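Local coordinates for CheC domain protein (Shewanella loihica PV-4, PDB 3IIC) that probably acts in bacterial chemotaxis as a CheX-like phosphatase of the CheC-like superfamily, dephosphorylating a response regulator such as phospho-CheY, at residues A22-K27 with E64-E69; L68-K73 with T87-E92. One frame throughout, in Å; residues are numbered along the deposited sequence.

Contact 1 of 2, residues A22-K27 with E64-E69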
ATOM      1  N   ALA A  22       7.427  13.959 -17.791  1.00 41.01           N
ATOM      2  CA  ALA A  22       8.753  14.585 -17.686  1.00 41.80           C
ATOM      3  C   ALA A  22       9.759  14.250 -18.775  1.00 42.99           C
ATOM      4  O   ALA A  22      10.956  14.559 -18.604  1.00 43.30           O
ATOM      5  CB  ALA A  22       9.348  14.196 -16.338  1.00 41.60           C
ATOM      6  N   ASN A  23       9.299  13.641 -19.878  1.00 43.39           N
ATOM      7  CA  ASN A  23      10.159  13.198 -20.972  1.00 44.03           C
ATOM      8  C   ASN A  23      11.320  12.310 -20.479  1.00 44.35           C
ATOM      9  O   ASN A  23      12.438  12.386 -20.961  1.00 44.73           O
ATOM     10  CB  ASN A  23      10.658  14.434 -21.742  1.00 44.11           C
ATOM     11  CG  ASN A  23      11.168  14.109 -23.118  1.00 44.01           C
ATOM     12  OD1 ASN A  23      10.917  13.033 -23.667  1.00 45.80           O
ATOM     13  ND2 ASN A  23      11.901  15.047 -23.691  1.00 45.10           N
HETATM   14  N   MSE A  24      11.013  11.457 -19.516  1.00 45.02           N
HETATM   15  CA  MSE A  24      11.988  10.619 -18.804  1.00 45.28           C
HETATM   16  C   MSE A  24      11.870   9.208 -19.387  1.00 45.21           C
HETATM   17  O   MSE A  24      10.786   8.609 -19.360  1.00 45.97           O
HETATM   18  CB  MSE A  24      11.629  10.666 -17.298  1.00 45.38           C
HETATM   19  CG  MSE A  24      12.438   9.810 -16.306  1.00 46.57           C
HETATM   20 SE   MSE A  24      14.214  10.496 -15.955  0.75 45.59          SE
HETATM   21  CE  MSE A  24      13.711  12.051 -14.907  1.00 49.90           C
ATOM     22  N   GLU A  25      12.962   8.710 -19.959  1.00 44.77           N
ATOM     23  CA  GLU A  25      13.057   7.344 -20.473  1.00 44.85           C
ATOM     24  C   GLU A  25      13.946   6.551 -19.504  1.00 44.28           C
ATOM     25  O   GLU A  25      15.068   6.933 -19.243  1.00 44.21           O
ATOM     26  CB  GLU A  25      13.625   7.333 -21.894  1.00 45.16           C
ATOM     27  CG  GLU A  25      12.598   7.906 -22.899  1.00 47.51           C
ATOM     28  CD  GLU A  25      13.104   8.069 -24.319  1.00 50.14           C
ATOM     29  OE1 GLU A  25      14.126   7.434 -24.721  1.00 52.26           O
ATOM     30  OE2 GLU A  25      12.441   8.850 -25.039  1.00 51.73           O
ATOM     31  N   LEU A  26      13.395   5.497 -18.922  1.00 43.77           N
ATOM     32  CA  LEU A  26      14.114   4.591 -18.038  1.00 43.64           C
ATOM     33  C   LEU A  26      14.375   3.297 -18.819  1.00 43.61           C
ATOM     34  O   LEU A  26      13.598   2.941 -19.713  1.00 43.76           O
ATOM     35  CB  LEU A  26      13.295   4.310 -16.780  1.00 42.94           C
ATOM     36  CG  LEU A  26      12.877   5.521 -15.936  1.00 42.67           C
ATOM     37  CD1 LEU A  26      12.027   5.065 -14.748  1.00 41.01           C
ATOM     38  CD2 LEU A  26      14.100   6.319 -15.470  1.00 41.32           C
ATOM     39  N   LYS A  27      15.471   2.611 -18.484  1.00 43.35           N
ATOM     40  CA  LYS A  27      15.860   1.356 -19.137  1.00 43.55           C
ATOM     41  C   LYS A  27      15.373   0.150 -18.288  1.00 43.06           C
ATOM     42  O   LYS A  27      15.725   0.066 -17.116  1.00 42.87           O
ATOM     43  CB  LYS A  27      17.387   1.323 -19.336  1.00 43.49           C
ATOM     44  CG  LYS A  27      17.962   0.026 -19.944  1.00 44.30           C
ATOM     45  CD  LYS A  27      19.441   0.176 -20.324  1.00 44.94           C
ATOM     46  CE  LYS A  27      20.037  -1.134 -20.867  1.00 44.91           C
ATOM     47  N   GLU A  64      15.135   8.343  -4.127  1.00 35.21           N
ATOM     48  CA  GLU A  64      14.935   9.782  -3.972  1.00 35.29           C
ATOM     49  C   GLU A  64      15.494  10.616  -5.142  1.00 34.97           C
ATOM     50  O   GLU A  64      14.791  11.473  -5.661  1.00 35.94           O
ATOM     51  CB  GLU A  64      15.514  10.289  -2.624  1.00 35.83           C
ATOM     52  CG  GLU A  64      15.375  11.819  -2.460  1.00 36.22           C
ATOM     53  CD  GLU A  64      15.730  12.337  -1.084  1.00 38.27           C
ATOM     54  OE1 GLU A  64      16.500  13.302  -1.021  1.00 42.56           O
ATOM     55  OE2 GLU A  64      15.240  11.814  -0.075  1.00 41.26           O
ATOM     56  N   THR A  65      16.735  10.367  -5.560  1.00 34.88           N
ATOM     57  CA  THR A  65      17.371  11.158  -6.638  1.00 34.43           C
ATOM     58  C   THR A  65      16.576  11.118  -7.951  1.00 34.22           C
ATOM     59  O   THR A  65      16.498  12.116  -8.649  1.00 34.52           O
ATOM     60  CB  THR A  65      18.839  10.739  -6.913  1.00 34.15           C
ATOM     61  OG1 THR A  65      18.866   9.333  -7.162  1.00 36.13           O
ATOM     62  CG2 THR A  65      19.769  11.067  -5.733  1.00 32.22           C
ATOM     63  N   LEU A  66      15.960   9.975  -8.253  1.00 34.60           N
ATOM     64  CA  LEU A  66      15.169   9.812  -9.470  1.00 34.29           C
ATOM     65  C   LEU A  66      13.874  10.621  -9.434  1.00 34.10           C
ATOM     66  O   LEU A  66      13.586  11.328 -10.388  1.00 33.84           O
ATOM     67  CB  LEU A  66      14.862   8.324  -9.746  1.00 34.17           C
ATOM     68  CG  LEU A  66      13.940   8.034 -10.953  1.00 34.48           C
ATOM     69  CD1 LEU A  66      14.413   8.736 -12.258  1.00 32.96           C
ATOM     70  CD2 LEU A  66      13.728   6.526 -11.145  1.00 33.74           C
ATOM     71  N   ILE A  67      13.096  10.500  -8.356  1.00 34.39           N
ATOM     72  CA  ILE A  67      11.817  11.209  -8.251  1.00 34.35           C
ATOM     73  C   ILE A  67      12.006  12.709  -8.147  1.00 34.81           C
ATOM     74  O   ILE A  67      11.191  13.450  -8.696  1.00 35.16           O
ATOM     75  CB  ILE A  67      10.893  10.662  -7.108  1.00 35.06           C
ATOM     76  CG1 ILE A  67       9.453  11.141  -7.302  1.00 34.52           C
ATOM     77  CG2 ILE A  67      11.465  10.983  -5.697  1.00 34.33           C
ATOM     78  CD1 ILE A  67       8.808  10.693  -8.639  1.00 33.64           C
ATOM     79  N   LEU A  68      13.072  13.157  -7.469  1.00 34.86           N
ATOM     80  CA  LEU A  68      13.388  14.599  -7.405  1.00 35.06           C
ATOM     81  C   LEU A  68      13.840  15.147  -8.782  1.00 35.11           C
ATOM     82  O   LEU A  68      13.556  16.287  -9.087  1.00 34.85           O
ATOM     83  CB  LEU A  68      14.371  14.936  -6.246  1.00 34.70           C
ATOM     84  CG  LEU A  68      13.890  14.563  -4.816  1.00 33.39           C
ATOM     85  CD1 LEU A  68      14.856  15.066  -3.696  1.00 31.17           C
ATOM     86  CD2 LEU A  68      12.483  15.094  -4.558  1.00 32.64           C
ATOM     87  N   GLU A  69      14.517  14.342  -9.606  1.00 35.77           N
ATOM     88  CA  GLU A  69      14.868  14.765 -10.975  1.00 36.09           C
ATOM     89  C   GLU A  69      13.618  14.842 -11.870  1.00 36.40           C
ATOM     90  O   GLU A  69      13.493  15.773 -12.697  1.00 35.83           O
ATOM     91  CB  GLU A  69      15.906  13.842 -11.618  1.00 35.93           C
ATOM     92  CG  GLU A  69      16.336  14.309 -13.044  1.00 37.98           C
ATOM     93  CD  GLU A  69      16.987  15.692 -13.093  1.00 37.90           C
ATOM     94  OE1 GLU A  69      17.476  16.173 -12.050  1.00 38.96           O
ATOM     95  OE2 GLU A  69      17.004  16.293 -14.190  1.00 39.89           O
TER
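M24 and L26, in the loop that follows helix 4-22, pack on L66 at the start of helix 64-75, and M24 also on the aliphatic part of E69; all four are buried. Selenomethionine M24 touches both helix residues, L66 through its selenium and E69 through its methyl. Its CB points toward the helix but touches nothing on it. CG, placed anti to the backbone N (chi1 177°), rests on its own loop neighbour, 4.0 Å from L26 CD2. The chain then bends at chi2 (74°) and chi3 (71°), so that the selenium passes obliquely over L66 and lies 4.1 Å from L66 CD1. The terminal methyl goes further along the helix: M24 CE is 3.9 Å from E69 CG, and the two side chains cross there at about a right angle.

L26 approaches L66 differently. The two leucines reach toward each other tip to tip, with L26 CD2 4.0 Å from L66 CD1, which makes that single methyl the meeting point for both loop residues. S142 also borders this leucine pair.

E69 offers M24 a methylene, while its carboxylate has K73 as a salt-bridge partner. No hydrogen bond joins the loop to this part of the helix; cohesion here rests on van der Waals contact, so the fit probably depends on side-chain shape more than on directed bonds.

Contact 2 of 2, residues L68-K73 with T87-E92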
ATOM      1  N   LEU A  68      13.072  13.157  -7.469  1.00 34.86           N
ATOM      2  CA  LEU A  68      13.388  14.599  -7.405  1.00 35.06           C
ATOM      3  C   LEU A  68      13.840  15.147  -8.782  1.00 35.11           C
ATOM      4  O   LEU A  68      13.556  16.287  -9.087  1.00 34.85           O
ATOM      5  CB  LEU A  68      14.371  14.936  -6.246  1.00 34.70           C
ATOM      6  CG  LEU A  68      13.890  14.563  -4.816  1.00 33.39           C
ATOM      7  CD1 LEU A  68      14.856  15.066  -3.696  1.00 31.17           C
ATOM      8  CD2 LEU A  68      12.483  15.094  -4.558  1.00 32.64           C
ATOM      9  N   GLU A  69      14.517  14.342  -9.606  1.00 35.77           N
ATOM     10  CA  GLU A  69      14.868  14.765 -10.975  1.00 36.09           C
ATOM     11  C   GLU A  69      13.618  14.842 -11.870  1.00 36.40           C
ATOM     12  O   GLU A  69      13.493  15.773 -12.697  1.00 35.83           O
ATOM     13  CB  GLU A  69      15.906  13.842 -11.618  1.00 35.93           C
ATOM     14  CG  GLU A  69      16.336  14.309 -13.044  1.00 37.98           C
ATOM     15  CD  GLU A  69      16.987  15.692 -13.093  1.00 37.90           C
ATOM     16  OE1 GLU A  69      17.476  16.173 -12.050  1.00 38.96           O
ATOM     17  OE2 GLU A  69      17.004  16.293 -14.190  1.00 39.89           O
ATOM     18  N   ILE A  70      12.718  13.856 -11.731  1.00 36.80           N
ATOM     19  CA  ILE A  70      11.436  13.879 -12.429  1.00 36.73           C
ATOM     20  C   ILE A  70      10.750  15.232 -12.118  1.00 36.41           C
ATOM     21  O   ILE A  70      10.362  15.943 -13.042  1.00 35.71           O
ATOM     22  CB  ILE A  70      10.509  12.655 -12.085  1.00 36.88           C
ATOM     23  CG1 ILE A  70      11.056  11.365 -12.712  1.00 38.08           C
ATOM     24  CG2 ILE A  70       9.095  12.900 -12.649  1.00 36.43           C
ATOM     25  CD1 ILE A  70      10.356  10.035 -12.278  1.00 35.45           C
HETATM   26  N   MSE A  71      10.656  15.579 -10.827  1.00 36.41           N
HETATM   27  CA  MSE A  71      10.121  16.890 -10.362  1.00 36.56           C
HETATM   28  C   MSE A  71      10.860  18.082 -11.011  1.00 36.40           C
HETATM   29  O   MSE A  71      10.234  19.033 -11.476  1.00 35.84           O
HETATM   30  CB  MSE A  71      10.243  17.032  -8.841  1.00 36.42           C
HETATM   31  CG  MSE A  71       9.430  16.046  -7.985  1.00 38.28           C
HETATM   32 SE   MSE A  71       7.626  16.534  -7.836  0.75 37.83          SE
HETATM   33  CE  MSE A  71       7.845  18.375  -7.118  1.00 41.70           C
ATOM     34  N   ASN A  72      12.190  17.988 -11.057  1.00 36.58           N
ATOM     35  CA  ASN A  72      13.054  19.018 -11.644  1.00 36.88           C
ATOM     36  C   ASN A  72      12.805  19.244 -13.150  1.00 36.87           C
ATOM     37  O   ASN A  72      12.802  20.383 -13.600  1.00 36.40           O
ATOM     38  CB  ASN A  72      14.533  18.657 -11.372  1.00 37.18           C
ATOM     39  CG  ASN A  72      15.509  19.739 -11.795  1.00 36.50           C
ATOM     40  OD1 ASN A  72      15.273  20.922 -11.589  1.00 34.91           O
ATOM     41  ND2 ASN A  72      16.629  19.324 -12.363  1.00 37.97           N
ATOM     42  N   LYS A  73      12.597  18.158 -13.897  1.00 37.54           N
ATOM     43  CA  LYS A  73      12.296  18.216 -15.340  1.00 38.02           C
ATOM     44  C   LYS A  73      10.933  18.849 -15.663  1.00 38.05           C
ATOM     45  O   LYS A  73      10.788  19.491 -16.689  1.00 37.05           O
ATOM     46  CB  LYS A  73      12.439  16.831 -16.004  1.00 38.22           C
ATOM     47  CG  LYS A  73      13.893  16.356 -16.087  1.00 40.02           C
ATOM     48  CD  LYS A  73      14.106  15.221 -17.081  1.00 41.31           C
ATOM     49  CE  LYS A  73      15.556  14.680 -17.009  1.00 41.83           C
ATOM     50  NZ  LYS A  73      16.656  15.717 -17.058  1.00 40.71           N
ATOM     51  N   THR A  87       4.878  13.434  -2.978  1.00 38.03           N
ATOM     52  CA  THR A  87       3.955  12.321  -2.681  1.00 38.33           C
ATOM     53  C   THR A  87       2.660  12.470  -3.492  1.00 38.81           C
ATOM     54  O   THR A  87       2.117  11.447  -3.966  1.00 38.76           O
ATOM     55  CB  THR A  87       3.636  12.117  -1.191  1.00 38.15           C
ATOM     56  OG1 THR A  87       2.865  13.210  -0.710  1.00 39.79           O
ATOM     57  CG2 THR A  87       4.901  11.916  -0.362  1.00 37.15           C
ATOM     58  N   ASP A  88       2.168  13.704  -3.676  1.00 38.10           N
ATOM     59  CA  ASP A  88       1.014  13.915  -4.597  1.00 38.59           C
ATOM     60  C   ASP A  88       1.304  13.420  -6.038  1.00 38.58           C
ATOM     61  O   ASP A  88       0.428  12.863  -6.684  1.00 36.70           O
ATOM     62  CB  ASP A  88       0.595  15.382  -4.701  1.00 38.54           C
ATOM     63  CG  ASP A  88      -0.107  15.904  -3.478  1.00 38.78           C
ATOM     64  OD1 ASP A  88      -0.526  15.150  -2.571  1.00 38.66           O
ATOM     65  OD2 ASP A  88      -0.277  17.121  -3.480  1.00 40.30           O
ATOM     66  N   LEU A  89       2.535  13.645  -6.511  1.00 39.21           N
ATOM     67  CA  LEU A  89       2.953  13.254  -7.872  1.00 39.52           C
ATOM     68  C   LEU A  89       3.033  11.726  -8.052  1.00 39.80           C
ATOM     69  O   LEU A  89       2.609  11.177  -9.088  1.00 39.01           O
ATOM     70  CB  LEU A  89       4.300  13.921  -8.193  1.00 40.41           C
ATOM     71  CG  LEU A  89       4.910  13.868  -9.595  1.00 41.21           C
ATOM     72  CD1 LEU A  89       5.611  12.592  -9.855  1.00 42.43           C
ATOM     73  CD2 LEU A  89       3.865  14.200 -10.647  1.00 41.45           C
ATOM     74  N   VAL A  90       3.593  11.063  -7.031  1.00 39.53           N
ATOM     75  CA  VAL A  90       3.720   9.618  -7.003  1.00 38.86           C
ATOM     76  C   VAL A  90       2.324   8.971  -7.029  1.00 39.45           C
ATOM     77  O   VAL A  90       2.136   8.017  -7.774  1.00 38.93           O
ATOM     78  CB  VAL A  90       4.638   9.146  -5.818  1.00 39.33           C
ATOM     79  CG1 VAL A  90       4.608   7.624  -5.645  1.00 37.82           C
ATOM     80  CG2 VAL A  90       6.089   9.654  -6.046  1.00 36.61           C
ATOM     81  N   GLY A  91       1.352   9.523  -6.271  1.00 39.75           N
ATOM     82  CA  GLY A  91      -0.052   9.026  -6.263  1.00 40.09           C
ATOM     83  C   GLY A  91      -0.707   9.154  -7.620  1.00 40.34           C
ATOM     84  O   GLY A  91      -1.363   8.224  -8.104  1.00 41.42           O
ATOM     85  N   GLU A  92      -0.526  10.319  -8.246  1.00 41.33           N
ATOM     86  CA  GLU A  92      -1.018  10.575  -9.611  1.00 41.66           C
ATOM     87  C   GLU A  92      -0.364   9.623 -10.629  1.00 41.53           C
ATOM     88  O   GLU A  92      -1.051   9.017 -11.422  1.00 41.36           O
ATOM     89  CB  GLU A  92      -0.747  12.019 -10.004  1.00 42.03           C
ATOM     90  CG  GLU A  92      -1.174  12.373 -11.440  1.00 45.01           C
ATOM     91  CD  GLU A  92      -0.875  13.811 -11.795  1.00 48.19           C
ATOM     92  OE1 GLU A  92      -0.730  14.619 -10.840  1.00 53.33           O
ATOM     93  OE2 GLU A  92      -0.784  14.141 -13.008  1.00 47.91           O
TER
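M71 and L89 mark the closest approach of two helical segments, their CA atoms 8.4 Å apart; residues 68-73 belong to helix 64-75 and residues 87-92 to the long helix 84-107. Each segment keeps its own i to i+4 backbone bonds, such as N72 N to L68 O and G91 N to T87 O, and no hydrogen bond crosses between them.

L89 carries the far side alone. Its CB points toward helix 64-75, and CG, anti to the backbone N (chi1 -172°), is met by the selenium of selenomethionine M71, with M71 SE 4.2 Å from L89 CG. These two side chains slide past each other in opposite directions. M71 folds at chi2 and chi3 instead of extending, and also packs against P79, E85 and V86. A looser touch comes from the gamma branch of I70, whose CG2 is 4.5 Å from L89 CD1; I70 further meets L18 and A22 of helix 4-22.

In the CheC/CheX fold, helices pack on an antiparallel sheet, and here T87 and V90 turn to strand 113-122 while L89 faces the short helix. D88 and E92 fall at the D/S and E positions of a sequence consistent with the D/S-x3-E-x2-N signature of the CheC/CheX phosphatases. D88 OD1 forms a salt bridge with K130 of the second subunit, whose NZ also bonds T87 OG1.

On helix 64-75, E69 holds two neighbours: N72 ND2 meets E69 OE1 at 3.3 Å from above the carboxylate plane, and K73 NZ reaches the anti lone pair of E69 OE2 at 2.9 Å.

How the contacts relate
Contacts 1 and 2 have centres about 9 Å apart, on the same side of the chain's centre, and share helix 64-75; their ranges overlap at L68 and E69, of which E69 takes part only in contact 1. Along the chain the order is loop 22-27, helix 64-75, then helix 84-107; strands 43-51 and 54-62 lie between the first two. The short helix is thus packed by the loop in contact 1 and by the long helix in contact 2. The contacts also meet directly: M24 CE lies 3.5 Å from I70 CG1, and A22 CB 3.9 Å from I70 O. I70 touches both M24 and L89, so one residue of helix 64-75 connects the two contacts.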